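Local coordinates for oligopeptide-binding protein appA (Bacillus subtilis, PDB 1XOC), which binds oligopeptides and delivers them to the App ABC transporter, a permease that can replace the Opp system in sporulation and genetic competence, at residues 443-454 / 472-483; 108-116 / 167-175. All blocks are in the same frame, centred on the assembly; numbering follows the deposited sequence.

Contact 1 (443-454 / 472-483); sequences VWYKNAEADKLM and QIYQKIAEDQPY. With ZN (zinc ion), chain K.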
loop_
_atom_site.group_PDB
_atom_site.type_symbol
_atom_site.label_atom_id
_atom_site.label_comp_id
_atom_site.label_asym_id
_atom_site.label_seq_id
_atom_site.Cartn_x
_atom_site.Cartn_y
_atom_site.Cartn_z
ATOM N N VAL A 443 -10.561 -4.195 9.430
ATOM C CA VAL A 443 -10.813 -4.190 10.889
ATOM C C VAL A 443 -12.288 -4.036 11.278
ATOM O O VAL A 443 -12.616 -3.931 12.474
ATOM C CB VAL A 443 -9.965 -3.107 11.623
ATOM C CG1 VAL A 443 -8.461 -3.423 11.523
ATOM C CG2 VAL A 443 -10.287 -1.696 11.089
ATOM N N TRP A 444 -13.180 -4.008 10.285
ATOM C CA TRP A 444 -14.613 -3.944 10.552
ATOM C C TRP A 444 -15.051 -2.684 11.295
ATOM O O TRP A 444 -15.932 -2.716 12.158
ATOM C CB TRP A 444 -15.064 -5.211 11.283
ATOM C CG TRP A 444 -15.065 -6.390 10.396
ATOM C CD1 TRP A 444 -13.983 -6.955 9.761
ATOM C CD2 TRP A 444 -16.203 -7.118 9.979
ATOM N NE1 TRP A 444 -14.392 -8.025 9.001
ATOM C CE2 TRP A 444 -15.755 -8.140 9.106
ATOM C CE3 TRP A 444 -17.576 -7.017 10.263
ATOM C CZ2 TRP A 444 -16.629 -9.052 8.515
ATOM C CZ3 TRP A 444 -18.451 -7.928 9.673
ATOM C CH2 TRP A 444 -17.971 -8.931 8.805
ATOM N N TYR A 445 -14.464 -1.567 10.899
ATOM C CA TYR A 445 -14.814 -0.270 11.441
ATOM C C TYR A 445 -16.067 0.300 10.789
ATOM O O TYR A 445 -16.195 0.336 9.579
ATOM C CB TYR A 445 -13.649 0.695 11.209
ATOM C CG TYR A 445 -13.955 2.113 11.600
ATOM C CD1 TYR A 445 -14.209 2.445 12.903
ATOM C CD2 TYR A 445 -13.979 3.124 10.651
ATOM C CE1 TYR A 445 -14.479 3.763 13.266
ATOM C CE2 TYR A 445 -14.217 4.432 10.998
ATOM C CZ TYR A 445 -14.463 4.749 12.305
ATOM O OH TYR A 445 -14.719 6.056 12.634
ATOM N N LYS A 446 -17.004 0.765 11.614
ATOM C CA LYS A 446 -18.185 1.460 11.119
ATOM C C LYS A 446 -18.595 2.615 12.016
ATOM O O LYS A 446 -18.983 2.405 13.169
ATOM C CB LYS A 446 -19.369 0.510 11.000
ATOM C CG LYS A 446 -20.674 1.256 10.722
ATOM C CD LYS A 446 -21.712 0.374 10.090
ATOM C CE LYS A 446 -22.892 1.187 9.623
ATOM N NZ LYS A 446 -23.934 0.324 9.017
ATOM N N ASN A 447 -18.550 3.828 11.475
ATOM C CA ASN A 447 -19.139 4.982 12.132
ATOM C C ASN A 447 -20.060 5.581 11.088
ATOM O O ASN A 447 -19.588 6.103 10.093
ATOM C CB ASN A 447 -18.048 5.964 12.596
ATOM C CG ASN A 447 -18.598 7.252 13.140
ATOM O OD1 ASN A 447 -19.657 7.701 12.728
ATOM N ND2 ASN A 447 -17.881 7.862 14.084
ATOM N N ALA A 448 -21.371 5.486 11.300
ATOM C CA ALA A 448 -22.321 5.916 10.302
ATOM C C ALA A 448 -22.174 7.403 9.964
ATOM O O ALA A 448 -22.413 7.809 8.835
ATOM C CB ALA A 448 -23.741 5.618 10.770
ATOM N N GLU A 449 -21.800 8.219 10.943
ATOM C CA GLU A 449 -21.619 9.645 10.710
ATOM C C GLU A 449 -20.373 9.873 9.845
ATOM O O GLU A 449 -20.386 10.663 8.914
ATOM C CB GLU A 449 -21.586 10.415 12.040
ATOM C CG GLU A 449 -22.911 10.311 12.825
ATOM C CD GLU A 449 -23.004 11.282 14.016
ATOM O OE1 GLU A 449 -22.079 12.113 14.181
ATOM O OE2 GLU A 449 -24.005 11.231 14.795
ATOM N N ALA A 450 -19.315 9.133 10.114
ATOM C CA ALA A 450 -18.114 9.201 9.288
ATOM C C ALA A 450 -18.383 8.696 7.863
ATOM O O ALA A 450 -17.875 9.269 6.888
ATOM C CB ALA A 450 -16.982 8.405 9.918
ATOM N N ASP A 451 -19.180 7.628 7.746
ATOM C CA ASP A 451 -19.565 7.081 6.433
ATOM C C ASP A 451 -20.155 8.182 5.560
ATOM O O ASP A 451 -19.750 8.382 4.423
ATOM C CB ASP A 451 -20.633 5.991 6.581
ATOM C CG ASP A 451 -20.067 4.625 6.947
ATOM O OD1 ASP A 451 -18.831 4.447 6.922
ATOM O OD2 ASP A 451 -20.899 3.724 7.226
ATOM N N LYS A 452 -21.129 8.889 6.118
ATOM C CA LYS A 452 -21.792 9.964 5.411
ATOM C C LYS A 452 -20.830 11.071 4.971
ATOM O O LYS A 452 -20.918 11.569 3.860
ATOM C CB LYS A 452 -22.892 10.559 6.290
ATOM C CG LYS A 452 -23.675 11.652 5.572
ATOM C CD LYS A 452 -25.023 11.975 6.205
ATOM C CE LYS A 452 -26.026 12.498 5.163
ATOM N NZ LYS A 452 -25.431 13.410 4.144
ATOM N N LEU A 453 -19.953 11.492 5.867
ATOM C CA LEU A 453 -18.977 12.536 5.551
ATOM C C LEU A 453 -18.036 12.144 4.404
ATOM O O LEU A 453 -17.776 12.943 3.507
ATOM C CB LEU A 453 -18.153 12.891 6.792
ATOM C CG LEU A 453 -18.876 13.617 7.924
ATOM C CD1 LEU A 453 -18.052 13.598 9.188
ATOM C CD2 LEU A 453 -19.199 15.045 7.528
ATOM N N MET A 454 -17.521 10.919 4.461
ATOM C CA MET A 454 -16.645 10.372 3.417
ATOM C C MET A 454 -17.332 10.246 2.060
ATOM O O MET A 454 -16.749 10.574 1.027
ATOM C CB MET A 454 -16.098 9.010 3.865
ATOM C CG MET A 454 -15.053 9.124 4.974
ATOM S SD MET A 454 -14.247 7.570 5.450
ATOM C CE MET A 454 -15.467 6.834 6.529
ATOM N N GLN A 472 -13.268 17.193 9.735
ATOM C CA GLN A 472 -14.275 16.459 10.490
ATOM C C GLN A 472 -14.092 14.955 10.412
ATOM O O GLN A 472 -14.351 14.257 11.375
ATOM C CB GLN A 472 -15.674 16.783 9.982
ATOM C CG GLN A 472 -16.082 18.206 10.158
ATOM C CD GLN A 472 -17.502 18.432 9.696
ATOM O OE1 GLN A 472 -18.430 17.778 10.182
ATOM N NE2 GLN A 472 -17.686 19.355 8.753
ATOM N N ILE A 473 -13.691 14.452 9.253
ATOM C CA ILE A 473 -13.485 13.009 9.073
ATOM C C ILE A 473 -12.297 12.554 9.919
ATOM O O ILE A 473 -12.379 11.561 10.636
ATOM C CB ILE A 473 -13.286 12.657 7.586
ATOM C CG1 ILE A 473 -14.590 12.845 6.826
ATOM C CG2 ILE A 473 -12.832 11.212 7.426
ATOM C CD1 ILE A 473 -14.441 12.933 5.292
ATOM N N TYR A 474 -11.197 13.289 9.844
ATOM C CA TYR A 474 -10.046 13.027 10.702
ATOM C C TYR A 474 -10.396 13.028 12.187
ATOM O O TYR A 474 -9.942 12.161 12.925
ATOM C CB TYR A 474 -8.967 14.065 10.434
ATOM C CG TYR A 474 -8.341 13.972 9.069
ATOM C CD1 TYR A 474 -7.967 15.118 8.393
ATOM C CD2 TYR A 474 -8.070 12.737 8.470
ATOM C CE1 TYR A 474 -7.376 15.047 7.160
ATOM C CE2 TYR A 474 -7.482 12.661 7.231
ATOM C CZ TYR A 474 -7.121 13.815 6.599
ATOM O OH TYR A 474 -6.546 13.762 5.379
ATOM N N GLN A 475 -11.192 13.998 12.635
ATOM C CA GLN A 475 -11.644 14.009 14.024
ATOM C C GLN A 475 -12.350 12.721 14.410
ATOM O O GLN A 475 -12.101 12.178 15.472
ATOM C CB GLN A 475 -12.588 15.187 14.298
ATOM C CG GLN A 475 -11.891 16.520 14.421
ATOM C CD GLN A 475 -11.061 16.671 15.679
ATOM O OE1 GLN A 475 -10.271 17.607 15.786
ATOM N NE2 GLN A 475 -11.235 15.763 16.638
ATOM N N LYS A 476 -13.272 12.267 13.573
ATOM C CA LYS A 476 -14.052 11.072 13.888
ATOM C C LYS A 476 -13.173 9.823 13.907
ATOM O O LYS A 476 -13.289 9.004 14.809
ATOM C CB LYS A 476 -15.222 10.898 12.923
ATOM C CG LYS A 476 -16.305 11.958 13.121
ATOM C CD LYS A 476 -17.657 11.530 12.558
ATOM C CE LYS A 476 -18.754 12.526 12.920
ATOM N NZ LYS A 476 -19.083 12.559 14.382
ATOM N N ILE A 477 -12.292 9.682 12.928
ATOM C CA ILE A 477 -11.392 8.522 12.905
ATOM C C ILE A 477 -10.458 8.545 14.115
ATOM O O ILE A 477 -10.260 7.532 14.790
ATOM C CB ILE A 477 -10.612 8.445 11.574
ATOM C CG1 ILE A 477 -11.601 8.193 10.443
ATOM C CG2 ILE A 477 -9.547 7.326 11.609
ATOM C CD1 ILE A 477 -11.073 8.430 9.071
ATOM N N ALA A 478 -9.883 9.705 14.400
ATOM C CA ALA A 478 -9.037 9.852 15.587
ATOM C C ALA A 478 -9.787 9.511 16.874
ATOM O O ALA A 478 -9.306 8.734 17.687
ATOM C CB ALA A 478 -8.456 11.246 15.658
ATOM N N GLU A 479 -10.977 10.064 17.056
ATOM C CA GLU A 479 -11.767 9.762 18.254
ATOM C C GLU A 479 -12.043 8.258 18.382
ATOM O O GLU A 479 -11.970 7.696 19.470
ATOM C CB GLU A 479 -13.085 10.552 18.250
ATOM C CG GLU A 479 -14.129 10.093 19.297
ATOM C CD GLU A 479 -13.732 10.357 20.760
ATOM O OE1 GLU A 479 -12.691 11.015 20.998
ATOM O OE2 GLU A 479 -14.480 9.919 21.676
ATOM N N ASP A 480 -12.371 7.612 17.268
ATOM C CA ASP A 480 -12.795 6.210 17.293
ATOM C C ASP A 480 -11.653 5.196 17.416
ATOM O O ASP A 480 -11.874 4.064 17.837
ATOM C CB ASP A 480 -13.645 5.906 16.045
ATOM C CG ASP A 480 -14.970 6.652 16.047
ATOM O OD1 ASP A 480 -15.378 7.178 17.112
ATOM O OD2 ASP A 480 -15.624 6.700 14.981
ATOM N N GLN A 481 -10.431 5.600 17.081
ATOM C CA GLN A 481 -9.268 4.736 17.182
ATOM C C GLN A 481 -9.529 3.348 16.578
ATOM O O GLN A 481 -9.306 2.333 17.241
ATOM C CB GLN A 481 -8.802 4.595 18.633
ATOM C CG GLN A 481 -8.252 5.890 19.238
ATOM C CD GLN A 481 -6.916 6.293 18.645
ATOM O OE1 GLN A 481 -5.894 5.659 18.937
ATOM N NE2 GLN A 481 -6.904 7.363 17.846
ATOM N N PRO A 482 -9.943 3.292 15.295
ATOM C CA PRO A 482 -10.065 1.973 14.683
ATOM C C PRO A 482 -8.685 1.301 14.582
ATOM O O PRO A 482 -8.578 0.063 14.579
ATOM C CB PRO A 482 -10.634 2.286 13.310
ATOM C CG PRO A 482 -10.205 3.715 13.029
ATOM C CD PRO A 482 -10.263 4.382 14.351
ATOM N N TYR A 483 -7.655 2.140 14.497
ATOM C CA TYR A 483 -6.263 1.746 14.616
ATOM C C TYR A 483 -5.639 2.523 15.774
ATOM O O TYR A 483 -6.117 3.606 16.125
ATOM C CB TYR A 483 -5.437 2.170 13.392
ATOM C CG TYR A 483 -5.818 1.684 12.004
ATOM C CD1 TYR A 483 -6.626 0.585 11.781
ATOM C CD2 TYR A 483 -5.322 2.350 10.880
ATOM C CE1 TYR A 483 -6.909 0.144 10.487
ATOM C CE2 TYR A 483 -5.603 1.914 9.576
ATOM C CZ TYR A 483 -6.378 0.824 9.382
ATOM O OH TYR A 483 -6.647 0.431 8.085
HETATM ZN ZN ZN K . -23.135 13.352 15.294
HETATM O O HOH W 1 -24.885 14.206 14.770
#
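A near-antiparallel helix pair, 448-454 against 472-480 with axes 9.7 Å apart at 152°, is clasped at one end by Asp-480, which reaches from the last turn of its helix to Tyr-445 and Asn-447. Both bonds fall on one oxygen. Tyr-445 OH donates to the anti lone pair of Asp-480 OD2 at 2.6 Å, and Asn-447 ND2 gives a nearly straight bond (176°) to the syn lone pair of the same OD2 at 2.7 Å. Two donors on one buried carboxylate oxygen would probably favour its charged form. With CG anti to the backbone N (chi1 173°), Asn-447 also turns OD1 back as N-cap, taking Ala-450 N at 3.0 Å, so its amide is held from both ends. The Tyr-445 ring carries Pro-482 over one face, its CB 4.0 Å from the centroid in a CH-pi contact. Further along, Leu-453 CB packs on Ile-473 CG1 at 3.6 Å, while Ile-473 CD1 lies against Met-454 CG. At the outer edge Lys-476 runs past Ala-450 and bends at its end, placing NZ in a salt bridge with Glu-449 OE1, 3.0 Å away; that carboxylate also chelates a zinc ion through both oxygens. Phe-431 of helix 428-431 touches Met-454, Ile-477 and Pro-482, Arg-284 of helix 281-289 binds the carbonyls of Asp-480 and Gln-481, and the chain continues into strand 483-496.

Contact 2 (108-116 / 167-175); sequences SVPLSKDYK and VPIADLEEN. With ZN (zinc ion), chain H.
Ile-169 sets CG1 anti to its carbonyl carbon (chi1 -74°) and continues extended through chi2 (163°), which carries CD1 to Ser-112 CB at 3.7 Å and leaves CG2 against the 114-115 peptide, 3.8 Å from Tyr-115 N. From the other segment Val-109 directs CG1, trans to the backbone N at chi1 166°, into the notch between Ile-169 and Leu-172, where it meets Leu-172 CD2 at 4.0 Å. This small apolar core joins two irregular loops, one following helix 100-108 and the other following helix 161-164, each containing a 3-10 turn. The receiving loop is shaped by a type I beta turn from Ser-112 to Tyr-115, within which Ser-112 OG accepts from Asp-114 N, an ST turn. Around the core the polar links are made by water. One water accepts from Ala-170 N and donates to Asp-114 OD2; a second accepts from Lys-116 N and donates to Ile-169 O at 2.8 Å, an oxygen that also takes Leu-172 N within its own turn. Lys-116 lays its end across Ala-170, with NZ 3.6 Å from Ala-170 CB, and bends at its last torsion to donate to Asp-114 O at 3.0 Å from above the carbonyl plane. Leu-172 also touches Tyr-39, and Tyr-115 OH bonds to Leu-38 O. Beside the contact, Asp-171 OD1 binds a zinc ion at 2.3 Å.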
loop_
_atom_site.group_PDB
_atom_site.type_symbol
_atom_site.label_atom_id
_atom_site.label_comp_id
_atom_site.label_asym_id
_atom_site.label_seq_id
_atom_site.Cartn_x
_atom_site.Cartn_y
_atom_site.Cartn_z
ATOM N N SER A 108 -13.479 -2.864 -17.746
ATOM C CA SER A 108 -14.797 -3.494 -17.680
ATOM C C SER A 108 -14.846 -4.671 -16.699
ATOM O O SER A 108 -15.920 -5.007 -16.195
ATOM C CB SER A 108 -15.237 -3.980 -19.065
ATOM O OG SER A 108 -15.497 -2.841 -19.884
ATOM N N VAL A 109 -13.690 -5.266 -16.428
ATOM C CA VAL A 109 -13.643 -6.481 -15.556
ATOM C C VAL A 109 -14.246 -6.184 -14.170
ATOM O O VAL A 109 -15.122 -6.904 -13.723
ATOM C CB VAL A 109 -12.226 -7.044 -15.442
ATOM C CG1 VAL A 109 -12.129 -8.071 -14.293
ATOM C CG2 VAL A 109 -11.842 -7.728 -16.775
ATOM N N PRO A 110 -13.782 -5.125 -13.476
ATOM C CA PRO A 110 -14.378 -4.849 -12.138
ATOM C C PRO A 110 -15.836 -4.357 -12.150
ATOM O O PRO A 110 -16.440 -4.207 -11.092
ATOM C CB PRO A 110 -13.466 -3.786 -11.542
ATOM C CG PRO A 110 -12.735 -3.207 -12.687
ATOM C CD PRO A 110 -12.672 -4.202 -13.790
ATOM N N LEU A 111 -16.399 -4.110 -13.330
ATOM C CA LEU A 111 -17.821 -3.755 -13.447
ATOM C C LEU A 111 -18.726 -4.974 -13.594
ATOM O O LEU A 111 -19.959 -4.851 -13.523
ATOM C CB LEU A 111 -18.024 -2.804 -14.634
ATOM C CG LEU A 111 -17.725 -1.308 -14.457
ATOM C CD1 LEU A 111 -16.621 -1.007 -13.505
ATOM C CD2 LEU A 111 -17.541 -0.652 -15.799
ATOM N N SER A 112 -18.120 -6.151 -13.780
ATOM C CA SER A 112 -18.873 -7.399 -13.918
ATOM C C SER A 112 -19.434 -7.879 -12.594
ATOM O O SER A 112 -18.782 -7.760 -11.562
ATOM C CB SER A 112 -17.941 -8.488 -14.450
ATOM O OG SER A 112 -18.567 -9.772 -14.444
ATOM N N LYS A 113 -20.630 -8.455 -12.631
ATOM C CA LYS A 113 -21.185 -9.098 -11.443
ATOM C C LYS A 113 -20.314 -10.264 -10.958
ATOM O O LYS A 113 -20.462 -10.718 -9.807
ATOM C CB LYS A 113 -22.601 -9.618 -11.736
ATOM C CG LYS A 113 -22.609 -10.863 -12.669
ATOM C CD LYS A 113 -23.951 -11.104 -13.337
ATOM C CE LYS A 113 -23.836 -12.214 -14.416
ATOM N NZ LYS A 113 -23.238 -13.497 -13.897
ATOM N N ASP A 114 -19.445 -10.784 -11.828
ATOM C CA ASP A 114 -18.594 -11.929 -11.492
ATOM C C ASP A 114 -17.216 -11.538 -10.988
ATOM O O ASP A 114 -16.428 -12.401 -10.657
ATOM C CB ASP A 114 -18.467 -12.893 -12.692
ATOM C CG ASP A 114 -19.785 -13.576 -13.042
ATOM O OD1 ASP A 114 -20.581 -13.803 -12.113
ATOM O OD2 ASP A 114 -20.025 -13.863 -14.236
ATOM N N TYR A 115 -16.935 -10.242 -10.886
ATOM C CA TYR A 115 -15.664 -9.781 -10.340
ATOM C C TYR A 115 -15.547 -10.085 -8.848
ATOM O O TYR A 115 -16.399 -9.642 -8.054
ATOM C CB TYR A 115 -15.530 -8.291 -10.550
ATOM C CG TYR A 115 -14.314 -7.685 -9.854
ATOM C CD1 TYR A 115 -13.009 -7.960 -10.277
ATOM C CD2 TYR A 115 -14.481 -6.775 -8.809
ATOM C CE1 TYR A 115 -11.917 -7.404 -9.660
ATOM C CE2 TYR A 115 -13.385 -6.203 -8.173
ATOM C CZ TYR A 115 -12.105 -6.509 -8.590
ATOM O OH TYR A 115 -11.023 -5.930 -7.950
ATOM N N LYS A 116 -14.506 -10.833 -8.476
ATOM C CA LYS A 116 -14.292 -11.276 -7.097
ATOM C C LYS A 116 -13.082 -10.648 -6.383
ATOM O O LYS A 116 -12.653 -11.139 -5.346
ATOM C CB LYS A 116 -14.210 -12.817 -7.057
ATOM C CG LYS A 116 -15.509 -13.442 -7.474
ATOM C CD LYS A 116 -15.497 -14.974 -7.548
ATOM C CE LYS A 116 -16.872 -15.488 -7.967
ATOM N NZ LYS A 116 -17.463 -14.689 -9.107
ATOM N N VAL A 167 -11.442 -15.447 -20.907
ATOM C CA VAL A 167 -11.414 -16.125 -19.587
ATOM C C VAL A 167 -12.621 -15.690 -18.795
ATOM O O VAL A 167 -12.843 -14.490 -18.681
ATOM C CB VAL A 167 -10.157 -15.764 -18.792
ATOM C CG1 VAL A 167 -10.170 -16.428 -17.394
ATOM C CG2 VAL A 167 -8.943 -16.218 -19.588
ATOM N N PRO A 168 -13.386 -16.626 -18.221
ATOM C CA PRO A 168 -14.537 -16.233 -17.384
ATOM C C PRO A 168 -14.066 -15.320 -16.255
ATOM O O PRO A 168 -13.068 -15.598 -15.603
ATOM C CB PRO A 168 -15.033 -17.575 -16.853
ATOM C CG PRO A 168 -14.647 -18.509 -17.947
ATOM C CD PRO A 168 -13.290 -18.098 -18.296
ATOM N N ILE A 169 -14.744 -14.202 -16.057
ATOM C CA ILE A 169 -14.258 -13.249 -15.081
ATOM C C ILE A 169 -14.171 -13.845 -13.677
ATOM O O ILE A 169 -13.223 -13.544 -12.948
ATOM C CB ILE A 169 -15.069 -11.919 -15.157
ATOM C CG1 ILE A 169 -14.635 -11.165 -16.420
ATOM C CG2 ILE A 169 -14.862 -11.065 -13.906
ATOM C CD1 ILE A 169 -15.570 -10.110 -16.820
ATOM N N ALA A 170 -15.098 -14.747 -13.317
ATOM C CA ALA A 170 -15.014 -15.465 -12.038
ATOM C C ALA A 170 -13.669 -16.183 -11.818
ATOM O O ALA A 170 -13.266 -16.402 -10.674
ATOM C CB ALA A 170 -16.162 -16.457 -11.907
ATOM N N ASP A 171 -13.002 -16.563 -12.904
ATOM C CA ASP A 171 -11.775 -17.343 -12.828
ATOM C C ASP A 171 -10.520 -16.552 -13.179
ATOM O O ASP A 171 -9.442 -17.138 -13.322
ATOM C CB ASP A 171 -11.827 -18.548 -13.767
ATOM C CG ASP A 171 -12.977 -19.441 -13.496
ATOM O OD1 ASP A 171 -13.405 -19.631 -12.340
ATOM O OD2 ASP A 171 -13.502 -19.961 -14.479
ATOM N N LEU A 172 -10.642 -15.236 -13.354
ATOM C CA LEU A 172 -9.493 -14.473 -13.826
ATOM C C LEU A 172 -8.339 -14.427 -12.818
ATOM O O LEU A 172 -7.186 -14.519 -13.200
ATOM C CB LEU A 172 -9.897 -13.055 -14.229
ATOM C CG LEU A 172 -8.970 -12.312 -15.153
ATOM C CD1 LEU A 172 -8.800 -12.985 -16.484
ATOM C CD2 LEU A 172 -9.574 -10.937 -15.398
ATOM N N GLU A 173 -8.643 -14.313 -11.531
ATOM C CA GLU A 173 -7.562 -14.166 -10.541
ATOM C C GLU A 173 -6.647 -15.398 -10.493
ATOM O O GLU A 173 -5.420 -15.258 -10.305
ATOM C CB GLU A 173 -8.130 -13.912 -9.147
ATOM C CG GLU A 173 -7.050 -13.595 -8.119
ATOM C CD GLU A 173 -7.597 -13.205 -6.755
ATOM O OE1 GLU A 173 -6.727 -12.998 -5.895
ATOM O OE2 GLU A 173 -8.838 -13.086 -6.546
ATOM N N GLU A 174 -7.233 -16.584 -10.638
ATOM C CA GLU A 174 -6.477 -17.819 -10.598
ATOM C C GLU A 174 -5.654 -18.097 -11.864
ATOM O O GLU A 174 -4.814 -18.973 -11.849
ATOM C CB GLU A 174 -7.416 -18.986 -10.312
ATOM C CG GLU A 174 -8.488 -19.198 -11.347
ATOM C CD GLU A 174 -9.534 -20.250 -10.932
ATOM O OE1 GLU A 174 -10.350 -19.952 -10.015
ATOM O OE2 GLU A 174 -9.581 -21.349 -11.552
ATOM N N ASN A 175 -5.835 -17.329 -12.929
ATOM C CA ASN A 175 -5.197 -17.671 -14.195
ATOM C C ASN A 175 -3.670 -17.594 -14.106
ATOM O O ASN A 175 -3.119 -16.694 -13.481
ATOM C CB ASN A 175 -5.722 -16.734 -15.288
ATOM C CG ASN A 175 -5.495 -17.270 -16.682
ATOM O OD1 ASN A 175 -6.365 -17.977 -17.250
ATOM N ND2 ASN A 175 -4.347 -16.900 -17.269
HETATM ZN ZN ZN H . -15.095 -20.517 -11.055
HETATM O O HOH W 2 -17.518 -15.586 -14.797
HETATM O O HOH W 3 -12.832 -12.040 -10.604
HETATM O O HOH W 4 -9.870 -11.994 -4.482
#

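How the contacts relate
The two contacts lie in separate parts of the chain: contact 2 closes before contact 1 opens, their centres are 31 Å apart, and their nearest atoms remain about 15 Å from each other. Their centres lie about 20 Å (contact 1) and about 22 Å (contact 2) from the centre of the chain, so neither is central. Their construction differs. Contact 1 pairs two regular helices through a buried carboxylate and side-chain packing, whereas contact 2 joins loops around a few apolar groups with water at the margins. Each has a carboxylate on a zinc ion, Glu-449 in contact 1 and Asp-171 in contact 2, and the two ions are distinct.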